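Local atomic coordinates of glycoside hydrolase YxiA (Bacillus licheniformis, PDB entry 3LV4), a protein that probably hydrolyses glycosidic bonds of arabinan, as a calcium-binding family 43 glycoside hydrolase related to arabinan endo-1,5-alpha-L-arabinosidases. Residues Y90-A95 with L173-K178; P149-F152 with K158-M161; A203-H208 with Y214-S219; H323-N328 with P333-H338. One frame throughout, in Å; residues are numbered along the deposited sequence.

Contact 1. Residues Y90-A95 with L173-K178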
loop_
_atom_site.group_PDB
_atom_site.type_symbol
_atom_site.label_atom_id
_atom_site.label_comp_id
_atom_site.label_asym_id
_atom_site.label_seq_id
_atom_site.Cartn_x
_atom_site.Cartn_y
_atom_site.Cartn_z
ATOM N N TYR A 90 19.202 -6.405 1.333
ATOM C CA TYR A 90 18.740 -7.094 2.525
ATOM C C TYR A 90 17.275 -7.452 2.373
ATOM O O TYR A 90 16.410 -6.567 2.320
ATOM C CB TYR A 90 18.948 -6.202 3.754
ATOM C CG TYR A 90 20.399 -6.094 4.160
ATOM C CD1 TYR A 90 21.324 -5.423 3.361
ATOM C CD2 TYR A 90 20.846 -6.683 5.332
ATOM C CE1 TYR A 90 22.650 -5.344 3.725
ATOM C CE2 TYR A 90 22.161 -6.610 5.710
ATOM C CZ TYR A 90 23.063 -5.943 4.909
ATOM O OH TYR A 90 24.377 -5.888 5.301
HETATM N N MSE A 91 17.011 -8.756 2.279
HETATM C CA MSE A 91 15.654 -9.263 2.193
HETATM C C MSE A 91 15.133 -9.678 3.558
HETATM O O MSE A 91 15.700 -10.540 4.230
HETATM C CB MSE A 91 15.567 -10.450 1.237
HETATM C CG MSE A 91 14.165 -11.065 1.166
HETATM SE SE MSE A 91 14.101 -12.683 0.045
HETATM C CE MSE A 91 14.446 -11.832 -1.692
ATOM N N TYR A 92 14.044 -9.047 3.965
ATOM C CA TYR A 92 13.346 -9.434 5.169
ATOM C C TYR A 92 12.240 -10.393 4.757
ATOM O O TYR A 92 11.218 -9.983 4.204
ATOM C CB TYR A 92 12.836 -8.182 5.882
ATOM C CG TYR A 92 14.017 -7.352 6.354
ATOM C CD1 TYR A 92 14.515 -7.490 7.646
ATOM C CD2 TYR A 92 14.687 -6.493 5.483
ATOM C CE1 TYR A 92 15.618 -6.759 8.076
ATOM C CE2 TYR A 92 15.795 -5.762 5.903
ATOM C CZ TYR A 92 16.250 -5.900 7.203
ATOM O OH TYR A 92 17.353 -5.195 7.629
ATOM N N TYR A 93 12.481 -11.682 4.991
ATOM C CA TYR A 93 11.586 -12.731 4.529
ATOM C C TYR A 93 10.787 -13.279 5.701
ATOM O O TYR A 93 11.185 -13.136 6.863
ATOM C CB TYR A 93 12.384 -13.857 3.858
ATOM C CG TYR A 93 13.282 -14.597 4.824
ATOM C CD1 TYR A 93 12.760 -15.545 5.696
ATOM C CD2 TYR A 93 14.644 -14.334 4.879
ATOM C CE1 TYR A 93 13.572 -16.219 6.594
ATOM C CE2 TYR A 93 15.471 -15.014 5.765
ATOM C CZ TYR A 93 14.927 -15.949 6.627
ATOM O OH TYR A 93 15.737 -16.620 7.515
ATOM N N ASN A 94 9.664 -13.920 5.396
ATOM C CA ASN A 94 8.812 -14.461 6.444
ATOM C C ASN A 94 7.883 -15.540 5.908
ATOM O O ASN A 94 7.551 -15.566 4.717
ATOM C CB ASN A 94 8.010 -13.331 7.109
ATOM C CG ASN A 94 7.240 -12.489 6.103
ATOM O OD1 ASN A 94 7.748 -11.494 5.571
ATOM N ND2 ASN A 94 6.017 -12.881 5.838
ATOM N N ALA A 95 7.488 -16.453 6.787
ATOM C CA ALA A 95 6.508 -17.469 6.440
ATOM C C ALA A 95 5.500 -17.559 7.575
ATOM O O ALA A 95 5.824 -17.252 8.725
ATOM C CB ALA A 95 7.173 -18.812 6.207
ATOM N N LEU A 173 10.332 -1.297 14.744
ATOM C CA LEU A 173 11.579 -1.586 15.448
ATOM C C LEU A 173 12.695 -0.722 14.894
ATOM O O LEU A 173 12.741 -0.464 13.688
ATOM C CB LEU A 173 11.956 -3.059 15.235
ATOM C CG LEU A 173 11.222 -4.081 16.108
ATOM C CD1 LEU A 173 11.313 -5.477 15.538
ATOM C CD2 LEU A 173 11.787 -4.046 17.529
ATOM N N GLU A 174 13.604 -0.282 15.761
ATOM C CA GLU A 174 14.806 0.373 15.269
ATOM C C GLU A 174 15.815 -0.689 14.874
ATOM O O GLU A 174 15.982 -1.689 15.584
ATOM C CB GLU A 174 15.417 1.319 16.301
ATOM C CG GLU A 174 16.473 2.208 15.671
ATOM C CD GLU A 174 16.906 3.354 16.567
ATOM O OE1 GLU A 174 17.711 4.182 16.090
ATOM O OE2 GLU A 174 16.448 3.422 17.736
HETATM N N MSE A 175 16.478 -0.482 13.740
HETATM C CA MSE A 175 17.371 -1.502 13.184
HETATM C C MSE A 175 18.833 -1.058 13.209
HETATM O O MSE A 175 19.134 0.139 13.186
HETATM C CB MSE A 175 16.972 -1.835 11.740
HETATM C CG MSE A 175 15.489 -2.119 11.561
HETATM SE SE MSE A 175 14.888 -3.699 12.562
HETATM C CE MSE A 175 15.353 -5.101 11.263
ATOM N N ASP A 176 19.724 -2.044 13.263
ATOM C CA ASP A 176 21.162 -1.829 13.175
ATOM C C ASP A 176 21.562 -1.610 11.709
ATOM O O ASP A 176 21.355 -2.476 10.866
ATOM C CB ASP A 176 21.892 -3.045 13.761
ATOM C CG ASP A 176 23.382 -2.831 13.883
ATOM O OD1 ASP A 176 24.041 -2.598 12.842
ATOM O OD2 ASP A 176 23.903 -2.907 15.021
ATOM N N LYS A 177 22.128 -0.445 11.416
ATOM C CA LYS A 177 22.479 -0.070 10.045
ATOM C C LYS A 177 23.615 -0.898 9.444
ATOM O O LYS A 177 23.857 -0.854 8.239
ATOM C CB LYS A 177 22.863 1.409 9.994
ATOM C CG LYS A 177 21.684 2.333 10.126
ATOM C CD LYS A 177 22.083 3.772 9.880
ATOM C CE LYS A 177 22.875 4.340 11.043
ATOM N NZ LYS A 177 23.136 5.796 10.831
ATOM N N LYS A 178 24.321 -1.639 10.286
ATOM C CA LYS A 178 25.449 -2.436 9.813
ATOM C C LYS A 178 25.092 -3.907 9.635
ATOM O O LYS A 178 25.548 -4.554 8.688
ATOM C CB LYS A 178 26.648 -2.279 10.752
ATOM C CG LYS A 178 27.191 -0.863 10.799
ATOM C CD LYS A 178 28.327 -0.732 11.804
ATOM C CE LYS A 178 28.932 0.668 11.770
ATOM N NZ LYS A 178 29.923 0.865 12.868
#

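Contact 2. Residues P149-F152 with K158-M161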
loop_
_atom_site.group_PDB
_atom_site.type_symbol
_atom_site.label_atom_id
_atom_site.label_comp_id
_atom_site.label_asym_id
_atom_site.label_seq_id
_atom_site.Cartn_x
_atom_site.Cartn_y
_atom_site.Cartn_z
ATOM N N PRO A 149 7.066 -7.084 6.570
ATOM C CA PRO A 149 7.976 -5.991 6.926
ATOM C C PRO A 149 8.148 -4.933 5.830
ATOM O O PRO A 149 7.998 -5.212 4.637
ATOM C CB PRO A 149 9.309 -6.718 7.109
ATOM C CG PRO A 149 9.213 -7.851 6.096
ATOM C CD PRO A 149 7.795 -8.333 6.271
ATOM N N HIS A 150 8.457 -3.716 6.267
ATOM C CA HIS A 150 9.040 -2.694 5.410
ATOM C C HIS A 150 10.194 -2.056 6.168
ATOM O O HIS A 150 9.991 -1.435 7.213
ATOM C CB HIS A 150 8.028 -1.615 5.036
ATOM C CG HIS A 150 8.640 -0.482 4.275
ATOM N ND1 HIS A 150 8.178 0.813 4.360
ATOM C CD2 HIS A 150 9.701 -0.456 3.437
ATOM C CE1 HIS A 150 8.920 1.588 3.585
ATOM N NE2 HIS A 150 9.853 0.844 3.017
ATOM N N THR A 151 11.398 -2.221 5.638
ATOM C CA THR A 151 12.604 -1.713 6.273
ATOM C C THR A 151 13.063 -0.485 5.516
ATOM O O THR A 151 13.261 -0.529 4.297
ATOM C CB THR A 151 13.711 -2.777 6.264
ATOM O OG1 THR A 151 13.281 -3.907 7.043
ATOM C CG2 THR A 151 15.010 -2.212 6.839
ATOM N N PHE A 152 13.212 0.624 6.225
ATOM C CA PHE A 152 13.456 1.887 5.543
ATOM C C PHE A 152 14.308 2.809 6.386
ATOM O O PHE A 152 14.290 2.734 7.615
ATOM C CB PHE A 152 12.132 2.583 5.220
ATOM C CG PHE A 152 11.373 3.038 6.444
ATOM C CD1 PHE A 152 11.453 4.355 6.883
ATOM C CD2 PHE A 152 10.584 2.144 7.156
ATOM C CE1 PHE A 152 10.760 4.771 8.012
ATOM C CE2 PHE A 152 9.881 2.556 8.283
ATOM C CZ PHE A 152 9.978 3.871 8.719
ATOM N N LYS A 158 18.488 7.019 10.203
ATOM C CA LYS A 158 18.208 5.896 11.094
ATOM C C LYS A 158 17.428 4.841 10.336
ATOM O O LYS A 158 16.581 5.171 9.511
ATOM C CB LYS A 158 17.366 6.330 12.290
ATOM C CG LYS A 158 18.065 7.226 13.274
ATOM C CD LYS A 158 17.190 7.379 14.504
ATOM C CE LYS A 158 16.389 6.121 14.736
ATOM N NZ LYS A 158 15.788 6.056 16.101
ATOM N N LEU A 159 17.695 3.574 10.629
ATOM C CA LEU A 159 17.038 2.475 9.936
ATOM C C LEU A 159 15.916 1.915 10.804
ATOM O O LEU A 159 16.119 1.652 11.991
ATOM C CB LEU A 159 18.059 1.373 9.614
ATOM C CG LEU A 159 17.604 0.212 8.718
ATOM C CD1 LEU A 159 17.174 0.738 7.348
ATOM C CD2 LEU A 159 18.716 -0.814 8.567
ATOM N N TRP A 160 14.734 1.747 10.208
ATOM C CA TRP A 160 13.554 1.240 10.912
ATOM C C TRP A 160 12.978 0.059 10.160
ATOM O O TRP A 160 13.206 -0.090 8.958
ATOM C CB TRP A 160 12.456 2.309 10.980
ATOM C CG TRP A 160 12.829 3.562 11.701
ATOM C CD1 TRP A 160 13.380 4.690 11.157
ATOM C CD2 TRP A 160 12.653 3.833 13.099
ATOM N NE1 TRP A 160 13.564 5.643 12.134
ATOM C CE2 TRP A 160 13.127 5.143 13.333
ATOM C CE3 TRP A 160 12.146 3.095 14.178
ATOM C CZ2 TRP A 160 13.104 5.731 14.600
ATOM C CZ3 TRP A 160 12.129 3.683 15.440
ATOM C CH2 TRP A 160 12.602 4.987 15.636
HETATM N N MSE A 161 12.219 -0.775 10.863
HETATM C CA MSE A 161 11.369 -1.762 10.196
HETATM C C MSE A 161 9.971 -1.751 10.809
HETATM O O MSE A 161 9.809 -2.027 12.001
HETATM C CB MSE A 161 11.950 -3.170 10.291
HETATM C CG MSE A 161 11.063 -4.209 9.600
HETATM SE SE MSE A 161 11.704 -6.057 9.856
HETATM C CE MSE A 161 11.257 -6.240 11.754
#

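Contact 3. Residues A203-H208 with Y214-S219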
loop_
_atom_site.group_PDB
_atom_site.type_symbol
_atom_site.label_atom_id
_atom_site.label_comp_id
_atom_site.label_asym_id
_atom_site.label_seq_id
_atom_site.Cartn_x
_atom_site.Cartn_y
_atom_site.Cartn_z
ATOM N N ALA A 203 1.820 -2.750 6.169
ATOM C CA ALA A 203 2.343 -1.418 6.468
ATOM C C ALA A 203 3.445 -0.980 5.497
ATOM O O ALA A 203 4.265 -1.787 5.047
ATOM C CB ALA A 203 2.865 -1.361 7.903
ATOM N N TYR A 204 3.471 0.306 5.186
ATOM C CA TYR A 204 4.537 0.850 4.365
ATOM C C TYR A 204 4.693 2.326 4.703
ATOM O O TYR A 204 3.708 3.064 4.697
ATOM C CB TYR A 204 4.225 0.673 2.870
ATOM C CG TYR A 204 5.472 0.781 2.023
ATOM C CD1 TYR A 204 5.913 2.011 1.556
ATOM C CD2 TYR A 204 6.230 -0.349 1.726
ATOM C CE1 TYR A 204 7.066 2.113 0.803
ATOM C CE2 TYR A 204 7.387 -0.256 0.980
ATOM C CZ TYR A 204 7.801 0.977 0.519
ATOM O OH TYR A 204 8.957 1.068 -0.225
ATOM N N ILE A 205 5.917 2.759 5.006
ATOM C CA ILE A 205 6.137 4.154 5.386
ATOM C C ILE A 205 6.945 4.929 4.346
ATOM O O ILE A 205 8.068 4.543 4.000
ATOM C CB ILE A 205 6.772 4.279 6.798
ATOM C CG1 ILE A 205 5.757 3.805 7.855
ATOM C CG2 ILE A 205 7.178 5.739 7.076
ATOM C CD1 ILE A 205 6.349 3.524 9.224
ATOM N N LEU A 206 6.358 6.014 3.840
ATOM C CA LEU A 206 7.028 6.867 2.858
ATOM C C LEU A 206 7.072 8.325 3.316
ATOM O O LEU A 206 6.038 8.914 3.652
ATOM C CB LEU A 206 6.319 6.787 1.497
ATOM C CG LEU A 206 7.034 7.591 0.406
ATOM C CD1 LEU A 206 8.365 6.918 0.085
ATOM C CD2 LEU A 206 6.198 7.736 -0.851
ATOM N N TYR A 207 8.269 8.904 3.312
ATOM C CA TYR A 207 8.457 10.320 3.615
ATOM C C TYR A 207 8.279 11.166 2.362
ATOM O O TYR A 207 8.736 10.793 1.287
ATOM C CB TYR A 207 9.864 10.544 4.165
ATOM C CG TYR A 207 10.170 11.973 4.568
ATOM C CD1 TYR A 207 10.947 12.801 3.759
ATOM C CD2 TYR A 207 9.701 12.492 5.774
ATOM C CE1 TYR A 207 11.243 14.112 4.146
ATOM C CE2 TYR A 207 9.995 13.788 6.162
ATOM C CZ TYR A 207 10.762 14.593 5.349
ATOM O OH TYR A 207 11.042 15.886 5.749
ATOM N N HIS A 208 7.621 12.308 2.491
ATOM C CA HIS A 208 7.575 13.250 1.373
ATOM C C HIS A 208 8.264 14.542 1.776
ATOM O O HIS A 208 7.896 15.154 2.782
ATOM C CB HIS A 208 6.146 13.534 0.921
ATOM C CG HIS A 208 6.073 14.162 -0.438
ATOM N ND1 HIS A 208 6.374 15.486 -0.661
ATOM C CD2 HIS A 208 5.755 13.634 -1.645
ATOM C CE1 HIS A 208 6.236 15.754 -1.953
ATOM N NE2 HIS A 208 5.867 14.648 -2.570
ATOM N N TYR A 214 5.921 11.753 7.329
ATOM C CA TYR A 214 5.977 10.332 7.032
ATOM C C TYR A 214 4.537 9.843 6.870
ATOM O O TYR A 214 3.671 10.140 7.701
ATOM C CB TYR A 214 6.669 9.558 8.159
ATOM C CG TYR A 214 8.125 9.922 8.309
ATOM C CD1 TYR A 214 8.509 11.021 9.073
ATOM C CD2 TYR A 214 9.111 9.180 7.679
ATOM C CE1 TYR A 214 9.830 11.368 9.211
ATOM C CE2 TYR A 214 10.446 9.518 7.806
ATOM C CZ TYR A 214 10.800 10.615 8.575
ATOM O OH TYR A 214 12.121 10.962 8.707
ATOM N N TYR A 215 4.281 9.115 5.787
ATOM C CA TYR A 215 2.963 8.528 5.556
ATOM C C TYR A 215 2.959 7.035 5.813
ATOM O O TYR A 215 3.715 6.280 5.192
ATOM C CB TYR A 215 2.468 8.830 4.136
ATOM C CG TYR A 215 2.329 10.310 3.908
ATOM C CD1 TYR A 215 1.129 10.963 4.166
ATOM C CD2 TYR A 215 3.412 11.066 3.472
ATOM C CE1 TYR A 215 1.009 12.332 3.980
ATOM C CE2 TYR A 215 3.302 12.434 3.288
ATOM C CZ TYR A 215 2.101 13.058 3.539
ATOM O OH TYR A 215 1.999 14.415 3.352
ATOM N N LEU A 216 2.102 6.621 6.741
ATOM C CA LEU A 216 1.905 5.207 7.030
ATOM C C LEU A 216 0.777 4.671 6.161
ATOM O O LEU A 216 -0.400 4.939 6.423
ATOM C CB LEU A 216 1.570 5.011 8.506
ATOM C CG LEU A 216 1.141 3.610 8.950
ATOM C CD1 LEU A 216 2.273 2.596 8.720
ATOM C CD2 LEU A 216 0.735 3.655 10.421
ATOM N N TYR A 217 1.146 3.943 5.109
ATOM C CA TYR A 217 0.182 3.227 4.293
ATOM C C TYR A 217 -0.086 1.879 4.935
ATOM O O TYR A 217 0.791 1.305 5.584
ATOM C CB TYR A 217 0.707 3.032 2.866
ATOM C CG TYR A 217 0.831 4.325 2.101
ATOM C CD1 TYR A 217 1.999 5.076 2.149
ATOM C CD2 TYR A 217 -0.226 4.801 1.336
ATOM C CE1 TYR A 217 2.114 6.259 1.445
ATOM C CE2 TYR A 217 -0.124 5.982 0.633
ATOM C CZ TYR A 217 1.042 6.708 0.694
ATOM O OH TYR A 217 1.136 7.881 -0.005
HETATM N N MSE A 218 -1.308 1.384 4.763
HETATM C CA MSE A 218 -1.692 0.094 5.301
HETATM C C MSE A 218 -2.924 -0.407 4.577
HETATM O O MSE A 218 -3.628 0.363 3.915
HETATM C CB MSE A 218 -1.955 0.198 6.803
HETATM C CG MSE A 218 -2.844 1.336 7.176
HETATM SE SE MSE A 218 -2.634 1.844 9.057
HETATM C CE MSE A 218 -3.314 3.678 8.885
ATOM N N SER A 219 -3.170 -1.705 4.675
ATOM C CA SER A 219 -4.342 -2.295 4.045
ATOM C C SER A 219 -5.315 -2.740 5.117
ATOM O O SER A 219 -4.930 -3.425 6.068
ATOM C CB SER A 219 -3.943 -3.469 3.139
ATOM O OG SER A 219 -3.190 -2.987 2.037
#

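Contact 4. Residues H323-N328 with P333-H338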
loop_
_atom_site.group_PDB
_atom_site.type_symbol
_atom_site.label_atom_id
_atom_site.label_comp_id
_atom_site.label_asym_id
_atom_site.label_seq_id
_atom_site.Cartn_x
_atom_site.Cartn_y
_atom_site.Cartn_z
ATOM N N HIS A 323 -0.084 3.429 -9.741
ATOM C CA HIS A 323 -0.781 4.711 -9.928
ATOM C C HIS A 323 0.041 5.851 -9.365
ATOM O O HIS A 323 0.597 5.744 -8.272
ATOM C CB HIS A 323 -2.159 4.726 -9.241
ATOM C CG HIS A 323 -3.187 3.864 -9.911
ATOM N ND1 HIS A 323 -4.472 4.296 -10.158
ATOM C CD2 HIS A 323 -3.113 2.595 -10.381
ATOM C CE1 HIS A 323 -5.153 3.324 -10.748
ATOM N NE2 HIS A 323 -4.354 2.285 -10.893
ATOM N N GLN A 324 0.099 6.955 -10.103
ATOM C CA GLN A 324 0.753 8.147 -9.605
ATOM C C GLN A 324 0.035 8.675 -8.365
ATOM O O GLN A 324 -1.196 8.652 -8.295
ATOM C CB GLN A 324 0.806 9.217 -10.700
ATOM C CG GLN A 324 1.606 10.426 -10.317
ATOM C CD GLN A 324 2.033 11.264 -11.510
ATOM O OE1 GLN A 324 1.631 11.023 -12.663
ATOM N NE2 GLN A 324 2.848 12.257 -11.241
ATOM N N LEU A 325 0.812 9.126 -7.382
ATOM C CA LEU A 325 0.273 9.798 -6.202
ATOM C C LEU A 325 0.454 11.298 -6.335
ATOM O O LEU A 325 1.550 11.775 -6.648
ATOM C CB LEU A 325 0.988 9.320 -4.931
ATOM C CG LEU A 325 0.695 7.904 -4.430
ATOM C CD1 LEU A 325 1.763 7.452 -3.423
ATOM C CD2 LEU A 325 -0.700 7.829 -3.816
ATOM N N LEU A 326 -0.622 12.040 -6.084
ATOM C CA LEU A 326 -0.593 13.494 -6.140
ATOM C C LEU A 326 -0.739 14.002 -4.712
ATOM O O LEU A 326 -1.081 13.235 -3.816
ATOM C CB LEU A 326 -1.731 14.010 -7.028
ATOM C CG LEU A 326 -1.842 13.276 -8.374
ATOM C CD1 LEU A 326 -3.088 13.682 -9.151
ATOM C CD2 LEU A 326 -0.583 13.490 -9.218
HETATM N N MSE A 327 -0.450 15.273 -4.484
HETATM C CA MSE A 327 -0.508 15.819 -3.125
HETATM C C MSE A 327 -1.503 16.973 -3.058
HETATM O O MSE A 327 -1.353 17.975 -3.766
HETATM C CB MSE A 327 0.872 16.294 -2.680
HETATM C CG MSE A 327 0.971 16.621 -1.206
HETATM SE SE MSE A 327 0.793 15.037 -0.048
HETATM C CE MSE A 327 2.606 14.285 -0.201
ATOM N N ASN A 328 -2.518 16.838 -2.209
ATOM C CA ASN A 328 -3.536 17.879 -2.123
ATOM C C ASN A 328 -3.065 19.033 -1.250
ATOM O O ASN A 328 -1.998 18.952 -0.634
ATOM C CB ASN A 328 -4.911 17.324 -1.712
ATOM C CG ASN A 328 -5.051 17.063 -0.216
ATOM O OD1 ASN A 328 -4.163 17.369 0.591
ATOM N ND2 ASN A 328 -6.204 16.497 0.163
ATOM N N PRO A 333 -1.951 12.632 0.423
ATOM C CA PRO A 333 -1.760 12.131 -0.942
ATOM C C PRO A 333 -3.067 11.606 -1.517
ATOM O O PRO A 333 -3.846 10.990 -0.791
ATOM C CB PRO A 333 -0.758 10.981 -0.757
ATOM C CG PRO A 333 -1.003 10.491 0.646
ATOM C CD PRO A 333 -1.463 11.692 1.448
ATOM N N VAL A 334 -3.308 11.867 -2.799
ATOM C CA VAL A 334 -4.486 11.344 -3.484
ATOM C C VAL A 334 -4.021 10.456 -4.639
ATOM O O VAL A 334 -2.997 10.733 -5.273
ATOM C CB VAL A 334 -5.428 12.470 -3.988
ATOM C CG1 VAL A 334 -5.868 13.368 -2.824
ATOM C CG2 VAL A 334 -4.755 13.301 -5.081
ATOM N N VAL A 335 -4.748 9.372 -4.887
ATOM C CA VAL A 335 -4.378 8.442 -5.950
ATOM C C VAL A 335 -5.014 8.871 -7.276
ATOM O O VAL A 335 -6.228 9.072 -7.353
ATOM C CB VAL A 335 -4.826 7.003 -5.595
ATOM C CG1 VAL A 335 -4.308 5.987 -6.622
ATOM C CG2 VAL A 335 -4.347 6.642 -4.199
ATOM N N ALA A 336 -4.197 9.015 -8.318
ATOM C CA ALA A 336 -4.729 9.259 -9.658
ATOM C C ALA A 336 -5.646 8.092 -10.024
ATOM O O ALA A 336 -5.326 6.947 -9.733
ATOM C CB ALA A 336 -3.591 9.377 -10.662
ATOM N N PRO A 337 -6.806 8.377 -10.639
ATOM C CA PRO A 337 -7.770 7.287 -10.872
ATOM C C PRO A 337 -7.303 6.197 -11.850
ATOM O O PRO A 337 -7.744 5.058 -11.728
ATOM C CB PRO A 337 -8.999 8.017 -11.435
ATOM C CG PRO A 337 -8.867 9.442 -10.912
ATOM C CD PRO A 337 -7.377 9.705 -10.937
ATOM N N HIS A 338 -6.437 6.535 -12.801
ATOM C CA HIS A 338 -5.955 5.550 -13.774
ATOM C C HIS A 338 -4.490 5.174 -13.582
ATOM O O HIS A 338 -3.707 5.963 -13.053
ATOM C CB HIS A 338 -6.174 6.049 -15.199
ATOM C CG HIS A 338 -7.606 6.323 -15.511
ATOM N ND1 HIS A 338 -8.555 5.323 -15.558
ATOM C CD2 HIS A 338 -8.264 7.479 -15.754
ATOM C CE1 HIS A 338 -9.733 5.852 -15.835
ATOM N NE2 HIS A 338 -9.584 7.159 -15.958
HETATM O O HOH W 1 -1.131 7.172 -12.606
#

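Contact 1. Residues Y90-A95 with L173-K178
Two neighbouring blades of the five-bladed beta-propeller of family 43 glycoside hydrolases meet where Tyr92 packs on Met175. Strand 89-96 belongs to one four-stranded antiparallel blade and strand 170-175 to the next. The contact is small and rests mainly on side chains, with no hydrogen bond across it.

Met175 is a selenomethionine. Its chain bends twice, at chi2 -63° and at chi3 -85°, and this folds the terminal methyl toward the tyrosine. CE of Met175 lies 3.6 Å from CE1 of Tyr92, set obliquely to the ring. The same methyl is 4.1 Å from OH of Tyr92. The two side chains approach from opposite directions, so their ends meet where the two blades face each other. The hydroxyl of Tyr92 is hydrogen-bonded to Gly180 O, which fixes the outer end of the ring.

At the other end the approach is looser. Tyr90 OH stands 3.8 Å from Lys178 O, too far for a bond, and is hydrogen-bonded to Asp86 instead. The turn that carries Lys178 is closed by its own Asx turn, with Lys178 N giving a 2.7 Å bond to Asp176 OD1.

Leu107 of strand 103-110 touches both Tyr90 and Tyr92 within their own blade. On the facing blade, Leu159 and Met161 of strand 159-163 pack against Met175.

Contact 2. Residues P149-F152 with K158-M161
Phe152 and Trp160 face each other as an antiparallel hydrogen-bonded pair. Phe152 N bonds to Trp160 O at 2.8 Å, and Trp160 N returns a bond of the same length to Phe152 O. Their side chains share one face of the sheet. CB of Trp160 sits over the phenyl face, 4.0 Å from the ring centroid, in a CH-pi contact. The indole runs on past the phenyl, so the two rings are close to parallel, at 25°, but barely overlap. Chi1 of Phe152 is 67°, which sets CG between its own N and C and brings the ring across to Trp160. Replacing Phe152 with alanine removes the ring, which would probably uncover CB of Trp160 and leave the indole freer to shift.

The other face carries Thr151 and Met161, a non-hydrogen-bonded pair. Thr151 OG1 rests 3.4 Å from CG of Met161, and this buried hydroxyl has no polar partner in the model. CG2 of Thr151 meets CD1 of Leu159 at 3.7 Å. The selenium of Met161 reaches back to CB of Pro149, also at 3.7 Å.

Together the segments form the innermost hairpin of a propeller blade, strands 150-153 and 159-163. Pro149 directly follows Asp148, which is predicted to tune the catalytic acid.

Farther out, Asp154 accepts from Trp160 NE1 and fixes the indole edge. Asp80 OD2 accepts from Thr151 N, and Thr82 OG1 is hydrogen-bonded to Thr151 O. The ring of His150 stacks on Tyr204, and its ND1 is hydrogen-bonded to Ile205 N.

Contact 3. Residues A203-H208 with Y214-S219
Tyr207 turns the edge of its ring into the face of Tyr214, with the planes at 52° and the centroids 4.7 Å apart. CD2 of Tyr207 stands over the centre of the Tyr214 ring, 3.5 Å from CZ. With chi1 -178°, the Tyr207 ring extends away from its own N and beside its carbonyl carbon, which carries it over that face. On the same side of the hairpin, CG2 of Ile205 touches the Tyr214 ring at its edge. CG1 of Ile205 meets CD1 of Leu216 at 3.8 Å.

The opposite side holds Tyr215 and Tyr217. Each points a ring edge at a backbone oxygen of the partner strand. Leu206 O lies in the Tyr215 plane, 3.4 Å from CD2, and Tyr204 O lies in the Tyr217 plane, 3.7 Å from CD1. Those oxygens also take the hydrogen bonds from Tyr215 N and Tyr217 N, the latter at 2.7 Å.

This is the inner hairpin of a blade, and strand 200-208 also carries Glu201, the predicted proton donor. Strand 230-236 continues the blade beyond strand 213-220. Tyr215 and Tyr217 pack on strand 319-327 of the next blade, while Tyr214 OH is hydrogen-bonded to Gln155 N.

Contact 4. Residues H323-N328 with P333-H338
Strands 323-327 and 333-335 run antiparallel with their short axes at 142°, and Leu326 pairs with Val334 through two backbone hydrogen bonds of 2.8 Å. Ala336 N extends the ladder with a bond to Gln324 O.

His323 makes the polar side-chain link. Its ND1 donates to Ala336 O at 2.8 Å, almost straight and in the ring plane. Chi1 of -71° sets the ring beside its own N and over to the second segment. One ring face is covered near its rim by the carbonyl carbon of His338, and CB touches CG1 of Val335 at 3.6 Å. NE2 is held by Tyr286, so both ring nitrogens are satisfied. A leucine in its place would probably leave Ala336 O without this donor and Tyr286 OH without its mate. A water adds a second tie, accepting from Gln324 N and donating to His338 O at 2.9 Å.

The other main side-chain contacts are apolar. CB of Leu326 packs on CG2 of Val334 at 3.7 Å. On the other face, CD2 of Leu325 crosses to CG2 of Val335 at 3.9 Å. The selenium of Met327 lies against the Pro333 ring.

Val334 leans on Ser429 and Leu431, and Leu326 on Val412, all from the C-terminal lipocalin-like domain. The hairpin is the outer edge of a propeller blade, where the catalytic fold meets that second barrel-like domain.

All four contacts are largely buried. Contact 3 lies nearest the chain's centre, about 8 Å between centres. Contact 1 is farthest, about 19 Å, with exposed Lys178 at its border. It joins two blades mainly through side chains, without a hydrogen bond. Contacts 2, 3 and 4 are hairpins within single blades, tied by backbone ladders. Contacts 1 and 2 share a blade: Met175 N bonds to Leu159 O, and Glu174 forms a salt bridge with Lys158. Contact 2 meets contact 3 through His150, close to a bound calcium ion. Contacts 3 and 4 touch by packing. Aromatic rings are prominent in contact 3 and on one face of contact 2, whereas contact 4 relies on aliphatic groups, one histidine and a water.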